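Local coordinates for protein beta-lactamase II (Erythrobacter litoralis, PDB 6V72) that probably hydrolyses the beta-lactam ring to give a substituted beta-amino acid, as a zinc-dependent class B enzyme, at residues N211-F216 and K233-T238; Y159-A164 and G183-A188; Q76-A81 and A111-W116; L54-G59 and V172-L177. All coordinates share one frame; numbering follows the deposited sequence. Where two conformers were deposited one is given.

Interaction 1. Residues N211-F216 and K233-T238; sequences NFAAAF and KAIERT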
# COMPACT_ATOMS: atom_id res chain seq x y z
N ASN A 211 17.25 1.03 -13.40
CA ASN A 211 17.60 2.04 -14.40
C ASN A 211 17.94 3.37 -13.73
O ASN A 211 18.91 4.03 -14.09
CB ASN A 211 16.43 2.22 -15.37
CG ASN A 211 16.23 1.01 -16.28
OD1 ASN A 211 17.13 0.18 -16.45
ND2 ASN A 211 15.06 0.93 -16.89
N PHE A 212 17.12 3.79 -12.76
CA PHE A 212 17.40 5.00 -11.98
C PHE A 212 18.76 4.91 -11.29
O PHE A 212 19.55 5.86 -11.32
CB PHE A 212 16.28 5.22 -10.96
CG PHE A 212 16.55 6.30 -9.94
CD1 PHE A 212 16.50 7.65 -10.29
CD2 PHE A 212 16.84 5.98 -8.63
CE1 PHE A 212 16.74 8.64 -9.34
CE2 PHE A 212 17.08 6.96 -7.66
CZ PHE A 212 17.03 8.30 -8.03
N ALA A 213 19.02 3.77 -10.63
CA ALA A 213 20.29 3.61 -9.92
C ALA A 213 21.48 3.73 -10.87
O ALA A 213 22.52 4.29 -10.51
CB ALA A 213 20.32 2.26 -9.21
N ALA A 214 21.33 3.22 -12.10
CA ALA A 214 22.41 3.27 -13.08
C ALA A 214 22.53 4.63 -13.75
O ALA A 214 23.61 4.99 -14.21
CB ALA A 214 22.20 2.20 -14.15
N ALA A 215 21.42 5.37 -13.83
CA ALA A 215 21.44 6.70 -14.41
C ALA A 215 22.20 7.67 -13.52
O ALA A 215 22.86 8.60 -14.02
CB ALA A 215 20.00 7.20 -14.61
N PHE A 216 22.08 7.50 -12.20
CA PHE A 216 22.75 8.35 -11.22
C PHE A 216 23.58 7.46 -10.31
O PHE A 216 23.25 7.27 -9.13
CB PHE A 216 21.72 9.16 -10.42
CG PHE A 216 20.84 10.01 -11.30
CD1 PHE A 216 21.37 11.10 -11.98
CD2 PHE A 216 19.49 9.70 -11.47
CE1 PHE A 216 20.58 11.88 -12.81
CE2 PHE A 216 18.69 10.47 -12.29
CZ PHE A 216 19.24 11.56 -12.97
N LYS A 233 20.85 3.28 0.45
CA LYS A 233 20.00 2.23 1.00
C LYS A 233 18.54 2.39 0.58
O LYS A 233 17.83 1.40 0.44
CB LYS A 233 20.10 2.20 2.53
CG LYS A 233 19.50 0.91 3.11
CD LYS A 233 19.36 0.94 4.62
CE LYS A 233 19.24 -0.47 5.18
NZ LYS A 233 19.26 -0.48 6.67
N ALA A 234 18.08 3.63 0.34
CA ALA A 234 16.72 3.82 -0.15
C ALA A 234 16.51 3.13 -1.49
O ALA A 234 15.46 2.53 -1.74
CB ALA A 234 16.40 5.31 -0.27
N ILE A 235 17.52 3.21 -2.38
CA ILE A 235 17.43 2.50 -3.65
C ILE A 235 17.45 1.00 -3.43
O ILE A 235 16.67 0.26 -4.04
CB ILE A 235 18.59 2.92 -4.58
CG1 ILE A 235 18.54 4.42 -4.88
CG2 ILE A 235 18.55 2.13 -5.87
CD1 ILE A 235 19.76 4.88 -5.70
N GLU A 236 18.36 0.53 -2.57
CA GLU A 236 18.50 -0.90 -2.32
C GLU A 236 17.21 -1.50 -1.78
O GLU A 236 16.77 -2.56 -2.23
CB GLU A 236 19.65 -1.15 -1.35
CG GLU A 236 19.83 -2.62 -0.97
CD GLU A 236 20.78 -2.81 0.20
OE1 GLU A 236 21.96 -2.43 0.08
OE2 GLU A 236 20.34 -3.35 1.25
N ARG A 237 16.60 -0.83 -0.79
CA ARG A 237 15.37 -1.35 -0.22
C ARG A 237 14.23 -1.27 -1.22
O ARG A 237 13.45 -2.22 -1.33
CB ARG A 237 15.01 -0.60 1.06
CG ARG A 237 13.67 -1.00 1.67
CD ARG A 237 13.61 -2.48 2.07
NE ARG A 237 14.70 -2.90 2.94
CZ ARG A 237 14.69 -2.80 4.27
NH1 ARG A 237 15.74 -3.22 4.99
NH2 ARG A 237 13.63 -2.27 4.89
N THR A 238 14.09 -0.14 -1.93
CA THR A 238 13.03 -0.04 -2.92
C THR A 238 13.14 -1.15 -3.96
O THR A 238 12.14 -1.78 -4.32
CB THR A 238 13.04 1.33 -3.60
OG1 THR A 238 12.89 2.34 -2.58
CG2 THR A 238 11.89 1.42 -4.64

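Interaction 2. Residues Y159-A164 and G183-A188; sequences YYPGGA and GCMIKA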
# COMPACT_ATOMS: atom_id res chain seq x y z
N TYR A 159 15.43 12.20 -16.09
CA TYR A 159 15.59 10.81 -16.49
C TYR A 159 14.27 10.06 -16.32
O TYR A 159 13.69 10.05 -15.22
CB TYR A 159 16.68 10.12 -15.66
CG TYR A 159 16.92 8.69 -16.11
CD1 TYR A 159 17.53 8.42 -17.32
CD2 TYR A 159 16.50 7.62 -15.32
CE1 TYR A 159 17.74 7.11 -17.73
CE2 TYR A 159 16.69 6.33 -15.71
CZ TYR A 159 17.31 6.07 -16.91
OH TYR A 159 17.51 4.74 -17.30
N TYR A 160 13.81 9.42 -17.40
CA TYR A 160 12.62 8.58 -17.34
C TYR A 160 13.08 7.14 -17.18
O TYR A 160 13.68 6.60 -18.13
CB TYR A 160 11.77 8.73 -18.61
CG TYR A 160 10.63 7.74 -18.65
CD1 TYR A 160 9.74 7.61 -17.59
CD2 TYR A 160 10.46 6.90 -19.75
CE1 TYR A 160 8.71 6.71 -17.63
CE2 TYR A 160 9.42 5.98 -19.79
CZ TYR A 160 8.55 5.89 -18.72
OH TYR A 160 7.51 4.98 -18.74
N PRO A 161 12.86 6.49 -16.03
CA PRO A 161 13.40 5.15 -15.81
C PRO A 161 12.51 4.03 -16.31
O PRO A 161 12.95 2.87 -16.30
CB PRO A 161 13.51 5.08 -14.28
CG PRO A 161 12.28 5.87 -13.80
CD PRO A 161 12.23 7.05 -14.81
N GLY A 162 11.29 4.32 -16.73
CA GLY A 162 10.29 3.31 -16.99
C GLY A 162 9.19 3.34 -15.95
O GLY A 162 9.26 4.06 -14.95
N GLY A 163 8.18 2.52 -16.18
CA GLY A 163 7.04 2.49 -15.28
C GLY A 163 7.40 1.93 -13.91
O GLY A 163 8.20 1.01 -13.77
N ALA A 164 6.77 2.49 -12.88
CA ALA A 164 7.01 1.99 -11.53
C ALA A 164 5.84 2.39 -10.66
O ALA A 164 4.78 1.76 -10.72
CB ALA A 164 8.35 2.51 -10.99
N GLY A 183 11.49 10.96 -6.71
CA GLY A 183 10.05 11.16 -6.76
C GLY A 183 9.30 10.16 -5.90
O GLY A 183 9.72 9.80 -4.80
N CYS A 184 8.14 9.70 -6.39
CA CYS A 184 7.33 8.75 -5.64
C CYS A 184 7.75 7.31 -5.86
O CYS A 184 7.18 6.42 -5.23
CB CYS A 184 5.86 8.89 -6.00
SG CYS A 184 5.03 10.33 -5.22
N MSE A 185 8.74 7.08 -6.70
CA MSE A 185 9.15 5.73 -7.01
C MSE A 185 10.06 5.15 -5.92
O MSE A 185 10.01 3.95 -5.65
CB MSE A 185 9.85 5.75 -8.36
CG MSE A 185 10.61 4.54 -8.72
SE MSE A 185 11.30 4.97 -10.49
CE MSE A 185 10.53 6.74 -10.76
N ILE A 186 10.86 6.01 -5.29
CA ILE A 186 11.86 5.59 -4.31
C ILE A 186 11.27 5.79 -2.92
O ILE A 186 10.68 6.84 -2.63
CB ILE A 186 13.17 6.37 -4.48
CG1 ILE A 186 13.75 6.11 -5.88
CG2 ILE A 186 14.21 6.00 -3.40
CD1 ILE A 186 14.20 4.66 -6.12
N LYS A 187 11.41 4.76 -2.09
CA LYS A 187 10.94 4.73 -0.71
C LYS A 187 12.13 4.63 0.23
O LYS A 187 13.26 4.37 -0.19
CB LYS A 187 10.02 3.53 -0.46
CG LYS A 187 8.90 3.35 -1.42
CD LYS A 187 8.10 4.61 -1.64
CE LYS A 187 6.86 4.24 -2.40
NZ LYS A 187 6.18 5.41 -2.98
N ALA A 188 11.83 4.74 1.52
CA ALA A 188 12.88 4.87 2.52
C ALA A 188 13.67 3.57 2.65
O ALA A 188 13.16 2.49 2.36
CB ALA A 188 12.29 5.25 3.87

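Interaction 3. Residues Q76-A81 and A111-W116; sequences QIVAWA and ANIATW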
# COMPACT_ATOMS: atom_id res chain seq x y z
N GLN A 76 3.35 29.71 -1.56
CA GLN A 76 4.38 30.11 -0.59
C GLN A 76 5.77 29.76 -1.08
O GLN A 76 6.72 30.52 -0.86
CB GLN A 76 4.09 29.49 0.77
CG GLN A 76 2.86 30.13 1.40
CD GLN A 76 2.49 29.57 2.75
OE1 GLN A 76 2.83 28.45 3.10
NE2 GLN A 76 1.77 30.38 3.54
N ILE A 77 5.94 28.61 -1.77
CA ILE A 77 7.25 28.29 -2.33
C ILE A 77 7.65 29.34 -3.35
O ILE A 77 8.79 29.82 -3.36
CB ILE A 77 7.25 26.88 -2.95
CG1 ILE A 77 6.93 25.82 -1.91
CG2 ILE A 77 8.60 26.57 -3.57
CD1 ILE A 77 6.62 24.45 -2.53
N VAL A 78 6.71 29.71 -4.23
CA VAL A 78 7.00 30.71 -5.25
C VAL A 78 7.37 32.04 -4.60
O VAL A 78 8.29 32.74 -5.05
CB VAL A 78 5.78 30.84 -6.20
CG1 VAL A 78 5.96 32.01 -7.17
CG2 VAL A 78 5.60 29.52 -6.98
N ALA A 79 6.67 32.40 -3.53
CA ALA A 79 6.96 33.66 -2.84
C ALA A 79 8.31 33.61 -2.14
O ALA A 79 9.02 34.61 -2.09
CB ALA A 79 5.85 33.99 -1.84
N TRP A 80 8.69 32.46 -1.58
CA TRP A 80 10.00 32.36 -0.95
C TRP A 80 11.11 32.58 -1.97
O TRP A 80 12.09 33.29 -1.69
CB TRP A 80 10.14 31.00 -0.27
CG TRP A 80 11.21 30.95 0.78
CD1 TRP A 80 11.23 31.58 1.99
CD2 TRP A 80 12.43 30.19 0.71
NE1 TRP A 80 12.38 31.27 2.67
CE2 TRP A 80 13.13 30.42 1.91
CE3 TRP A 80 12.98 29.34 -0.25
CZ2 TRP A 80 14.37 29.83 2.18
CZ3 TRP A 80 14.20 28.75 0.01
CH2 TRP A 80 14.88 28.99 1.21
N ALA A 81 10.96 32.01 -3.17
CA ALA A 81 11.98 32.21 -4.19
C ALA A 81 12.05 33.67 -4.62
O ALA A 81 13.14 34.22 -4.78
CB ALA A 81 11.68 31.32 -5.41
N ALA A 111 1.28 32.10 -11.68
CA ALA A 111 2.55 32.80 -11.56
C ALA A 111 3.34 32.82 -12.87
O ALA A 111 4.52 33.21 -12.86
CB ALA A 111 3.41 32.17 -10.45
N ASN A 112 2.73 32.40 -13.98
CA ASN A 112 3.37 32.42 -15.30
C ASN A 112 4.64 31.59 -15.33
O ASN A 112 5.61 31.94 -16.00
CB ASN A 112 3.67 33.85 -15.76
CG ASN A 112 2.46 34.53 -16.37
OD1 ASN A 112 1.34 34.04 -16.28
ND2 ASN A 112 2.70 35.68 -17.01
N ILE A 113 4.66 30.49 -14.59
CA ILE A 113 5.81 29.61 -14.57
C ILE A 113 5.65 28.53 -15.64
O ILE A 113 4.60 27.89 -15.72
CB ILE A 113 5.97 28.98 -13.18
CG1 ILE A 113 6.32 30.07 -12.17
CG2 ILE A 113 7.06 27.90 -13.20
CD1 ILE A 113 6.16 29.64 -10.71
N ALA A 114 6.70 28.34 -16.44
CA ALA A 114 6.72 27.31 -17.47
C ALA A 114 6.84 25.94 -16.82
O ALA A 114 7.84 25.65 -16.17
CB ALA A 114 7.90 27.52 -18.42
N THR A 115 5.85 25.09 -17.03
CA THR A 115 5.74 23.81 -16.36
C THR A 115 6.00 22.68 -17.34
O THR A 115 5.57 22.74 -18.49
CB THR A 115 4.34 23.68 -15.76
OG1 THR A 115 3.38 24.02 -16.78
CG2 THR A 115 4.20 24.65 -14.60
N TRP A 116 6.70 21.65 -16.86
CA TRP A 116 7.18 20.54 -17.68
C TRP A 116 6.75 19.22 -17.07
O TRP A 116 6.79 19.06 -15.85
CB TRP A 116 8.73 20.58 -17.77
CG TRP A 116 9.21 21.72 -18.59
CD1 TRP A 116 9.45 22.99 -18.17
CD2 TRP A 116 9.46 21.70 -20.00
NE1 TRP A 116 9.86 23.77 -19.23
CE2 TRP A 116 9.86 23.00 -20.37
CE3 TRP A 116 9.38 20.71 -20.98
CZ2 TRP A 116 10.20 23.33 -21.68
CZ3 TRP A 116 9.70 21.04 -22.28
CH2 TRP A 116 10.11 22.35 -22.62

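Interaction 4. Residues L54-G59 and V172-L177; sequences LLVVNG and VGLPEL. With EDO (1,2-ethanediol), chain K.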
# COMPACT_ATOMS: atom_id res chain seq x y z
N LEU A 54 12.03 20.03 -4.75
CA LEU A 54 13.28 20.77 -4.74
C LEU A 54 13.08 22.17 -5.30
O LEU A 54 12.16 22.43 -6.07
CB LEU A 54 14.38 20.08 -5.58
CG LEU A 54 14.70 18.62 -5.27
CD1 LEU A 54 15.73 18.08 -6.26
CD2 LEU A 54 15.20 18.51 -3.85
N LEU A 55 13.96 23.07 -4.87
CA LEU A 55 14.07 24.40 -5.45
C LEU A 55 15.56 24.61 -5.71
O LEU A 55 16.36 24.59 -4.77
CB LEU A 55 13.48 25.45 -4.50
CG LEU A 55 13.29 26.86 -4.98
CD1 LEU A 55 12.22 26.98 -6.07
CD2 LEU A 55 12.90 27.69 -3.76
N VAL A 56 15.94 24.75 -6.99
CA VAL A 56 17.34 24.72 -7.40
C VAL A 56 17.70 26.06 -8.01
O VAL A 56 17.06 26.50 -8.98
CB VAL A 56 17.60 23.57 -8.39
CG1 VAL A 56 19.07 23.59 -8.86
CG2 VAL A 56 17.23 22.24 -7.76
N VAL A 57 18.75 26.69 -7.49
CA VAL A 57 19.23 27.97 -8.00
C VAL A 57 19.96 27.77 -9.32
O VAL A 57 20.82 26.89 -9.46
CB VAL A 57 20.13 28.65 -6.98
CG1 VAL A 57 20.81 29.89 -7.60
CG2 VAL A 57 19.34 29.02 -5.71
N ASN A 58 19.65 28.63 -10.29
CA ASN A 58 20.45 28.74 -11.52
C ASN A 58 20.58 30.22 -11.83
O ASN A 58 19.64 30.83 -12.34
CB ASN A 58 19.81 27.99 -12.68
CG ASN A 58 20.61 28.11 -13.96
OD1 ASN A 58 21.38 29.06 -14.14
ND2 ASN A 58 20.44 27.16 -14.87
N GLY A 59 21.75 30.80 -11.53
CA GLY A 59 21.96 32.20 -11.81
C GLY A 59 21.03 33.02 -10.94
O GLY A 59 21.02 32.89 -9.72
N VAL A 172 14.94 13.14 -11.29
CA VAL A 172 15.89 14.19 -11.63
C VAL A 172 17.15 14.02 -10.79
O VAL A 172 17.12 13.49 -9.69
CB VAL A 172 15.29 15.61 -11.46
CG1 VAL A 172 14.01 15.76 -12.27
CG2 VAL A 172 15.02 15.88 -9.99
N GLY A 173 18.27 14.49 -11.33
CA GLY A 173 19.52 14.39 -10.62
C GLY A 173 20.35 15.64 -10.80
O GLY A 173 20.17 16.40 -11.76
N LEU A 174 21.27 15.83 -9.85
CA LEU A 174 22.31 16.86 -9.90
C LEU A 174 23.63 16.13 -9.73
O LEU A 174 24.18 16.05 -8.61
CB LEU A 174 22.12 17.89 -8.79
CG LEU A 174 20.85 18.73 -8.97
CD1 LEU A 174 20.48 19.45 -7.67
CD2 LEU A 174 21.02 19.72 -10.12
N PRO A 175 24.16 15.55 -10.81
CA PRO A 175 25.33 14.67 -10.67
C PRO A 175 26.56 15.37 -10.14
O PRO A 175 27.38 14.74 -9.47
CB PRO A 175 25.54 14.15 -12.09
CG PRO A 175 24.22 14.26 -12.75
CD PRO A 175 23.60 15.51 -12.17
N GLU A 176 26.71 16.67 -10.39
CA GLU A 176 27.89 17.37 -9.90
C GLU A 176 27.84 17.60 -8.41
O GLU A 176 28.88 17.92 -7.81
CB GLU A 176 28.06 18.72 -10.62
CG GLU A 176 28.30 18.59 -12.10
CD GLU A 176 29.65 17.96 -12.43
OE1 GLU A 176 30.59 18.07 -11.61
OE2 GLU A 176 29.78 17.36 -13.51
N LEU A 177 26.67 17.48 -7.80
CA LEU A 177 26.50 17.67 -6.37
C LEU A 177 26.18 16.37 -5.65
O LEU A 177 26.01 16.38 -4.42
CB LEU A 177 25.39 18.71 -6.11
CG LEU A 177 25.67 20.09 -6.71
CD1 LEU A 177 24.44 20.97 -6.59
CD2 LEU A 177 26.85 20.73 -6.01
C1 EDO K . 22.70 24.75 -7.32
O1 EDO K . 22.96 26.11 -7.73
C2 EDO K . 22.67 23.84 -8.54
O2 EDO K . 23.92 23.89 -9.23

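Interaction 1. Residues N211-F216 and K233-T238
The ring of Phe212 meets Ile235 at a slant: Phe212 CE2 lies 3.9 Å from Ile235 CD1. The same ring atom is 4.0 Å from Ile235 CG1, so CG1 and CD1 of the isoleucine both lean on one corner of the ring, and the two side chains cross at about a right angle. On the far side of Phe212 is the ring of Phe216, which takes Phe212 CD1 at its edge, in plane. Ala215 CB sits 4.0 Å above one face of the Phe216 ring, toward its rim, and Trp144 meets the same ring at a steep angle. The second branch of Ile235 turns to the neighbouring residue, with Ile235 CG2 and Ala213 CB 3.8 Å apart. A chi1 of 170° places Phe212 CE2 against the longer isoleucine branch. The two segments come from helix 205-215 and helix 233-243, and Val209 of the first helix also touches Ile235. Next to the contact, Thr238 OG1 donates to Ala234 O at 2.7 Å. Thr238 N reaches that oxygen from the opposite face of its plane. Thr238 OG1 in turn accepts from Lys187 N. Two donors thus satisfy the carbonyl oxygen of Ala234. Arg232, just before helix 233-243, bonds to Phe216 O and weakly to Ala213 O. Between the two segments themselves the contact is apolar and rests on dispersion and the exclusion of water.

Interaction 2. Residues Y159-A164 and G183-A188
The apolar contacts centre on Met185, a selenomethionine in this crystal, which touches both Pro161 and Ala164. Near its backbone, Ala164 CB packs on Met185 CG at 3.8 Å. The first torsion of Met185, 167°, turns CG away from its own nitrogen and sets it against that methyl. Met185 was deposited in two conformers, and the distances given hold for the one described. In it, Met185 SE lies 3.9 Å from Ala164 CB and 3.6 Å from Pro161 CG. The end of the chain is nearly eclipsed about its last bond (chi3 -1°), so the approach of Met185 CE to the same proline carbon is doubtful. The proline and methionine side chains slide past each other in opposite directions.

The polar bonds lie around this contact. Lys187 NZ donates to Cys184 O at 2.7 Å, somewhat bent and tilted from the carbonyl plane. This bond ties down the backbone just before Met185. Asn211 donates to Pro161 O and Ser208 to Gly163 O, both from helix 205-215, and Tyr205 bonds to Met185 O.

Within segment 159-164, Gly162 N lies 3.5 Å above the centre of the Tyr160 ring.

Cys184 is a zinc ligand of this enzyme, as is His165 next to Ala164, though no zinc is bound to this chain. The site loops thus meet through apolar side chains, while their carbonyl oxygens take hydrogen bonds from side chains around them. The buried contact is a methionine-type chain against proline and alanine, and the selenium stands in for the natural sulfur.

Interaction 3. Residues Q76-A81 and A111-W116
Two helix-to-strand connections of the large sheet meet where Val78 of helix 71-84 packs on Ala111 and Ile113, at the exit of helix 105-110. Val78 divides its two methyls between them. Val78 CG2 and Ile113 CD1 approach tip to tip at 3.8 Å. Val78 CG1 lies more loosely against Ala111 CB, at 4.2 Å. With chi1 at 172°, Val78 keeps CG2 beside its own nitrogen and CG1 beside its carbonyl carbon, which aims the two branches at different residues. Helices 71-84 and 105-110 belong to successive beta-alpha-beta units, which link the neighbouring parallel strands 61-65, 89-93 and 114-117. Helix 105-110 ends in a Schellman motif, with Asn112 at positive phi as the C-prime residue, Ile113 N bonded to Leu108 O and Asn112 N to His109 O. The chain turns sharply there. Leu108 touches both Val78 and Ile113. Ile113 also touches Val89 and Ala92 of strand 89-93. Ala111 and Val78 remain partly exposed, whereas Ile113 is buried. The side chain of Glu75, a calcium ligand on the same helix, is about 6 Å from that of Val78.

Interaction 4. Residues L54-G59 and V172-L177
Strands 49-58 and 171-174, one from each sheet, lie at an oblique angle with the same overall sense, with CA atoms 9.9 Å apart at Leu54 and Val172 and 9.6 Å apart at Val56 and Leu174. At this spacing the backbones are bridged by side chains alone. Leu54 CD1 meets Val172 CG2 at 4.4 Å. Two residues further on, Val56 CG2 meets Leu174 CD1 at 4.3 Å. Both touches are between methyl ends and are rather loose. The two branches of Val56 do different work. Val56 CG1 turns to a bound 1,2-ethanediol and lies 3.6 Å from its C2. Leu177 CD1 packs on that same C2 at 3.9 Å. The diol hydroxyl O1 donates to Val57 O at 2.9 Å. This molecule probably came from the crystallisation liquor and carries no sign of a natural role. Phe181 of strand 179-181 touches both Leu54 and Val172, while Val34 touches Leu174 and Leu177. Leucine and valine facing each other between a large and a small sheet form part of the hydrophobic interior of the alpha-beta/beta-alpha sandwich, the fold of the metallo-beta-lactamase superfamily.

How the interactions relate
Interaction 4 is buried and joins the two sheets through loosely spaced aliphatic ends. Interaction 3 lies against the large sheet and is only partly buried; its helix reaches interaction 4 through Ala81, which packs on Leu55. Interactions 1 and 2 sit together on the side of the small sheet, and both are buried. Side-chain-to-backbone hydrogen bonds join them: Asn211 ties helix 205-215 to 159-164, and Thr238 ties helix 233-243 to 183-188. Phe216 extends interaction 1 to Gly173 of interaction 4. All four contacts are apolar. Interaction 2 differs in holding a zinc-binding residue and in being made between loops, with no regular helix or strand at the touching residues.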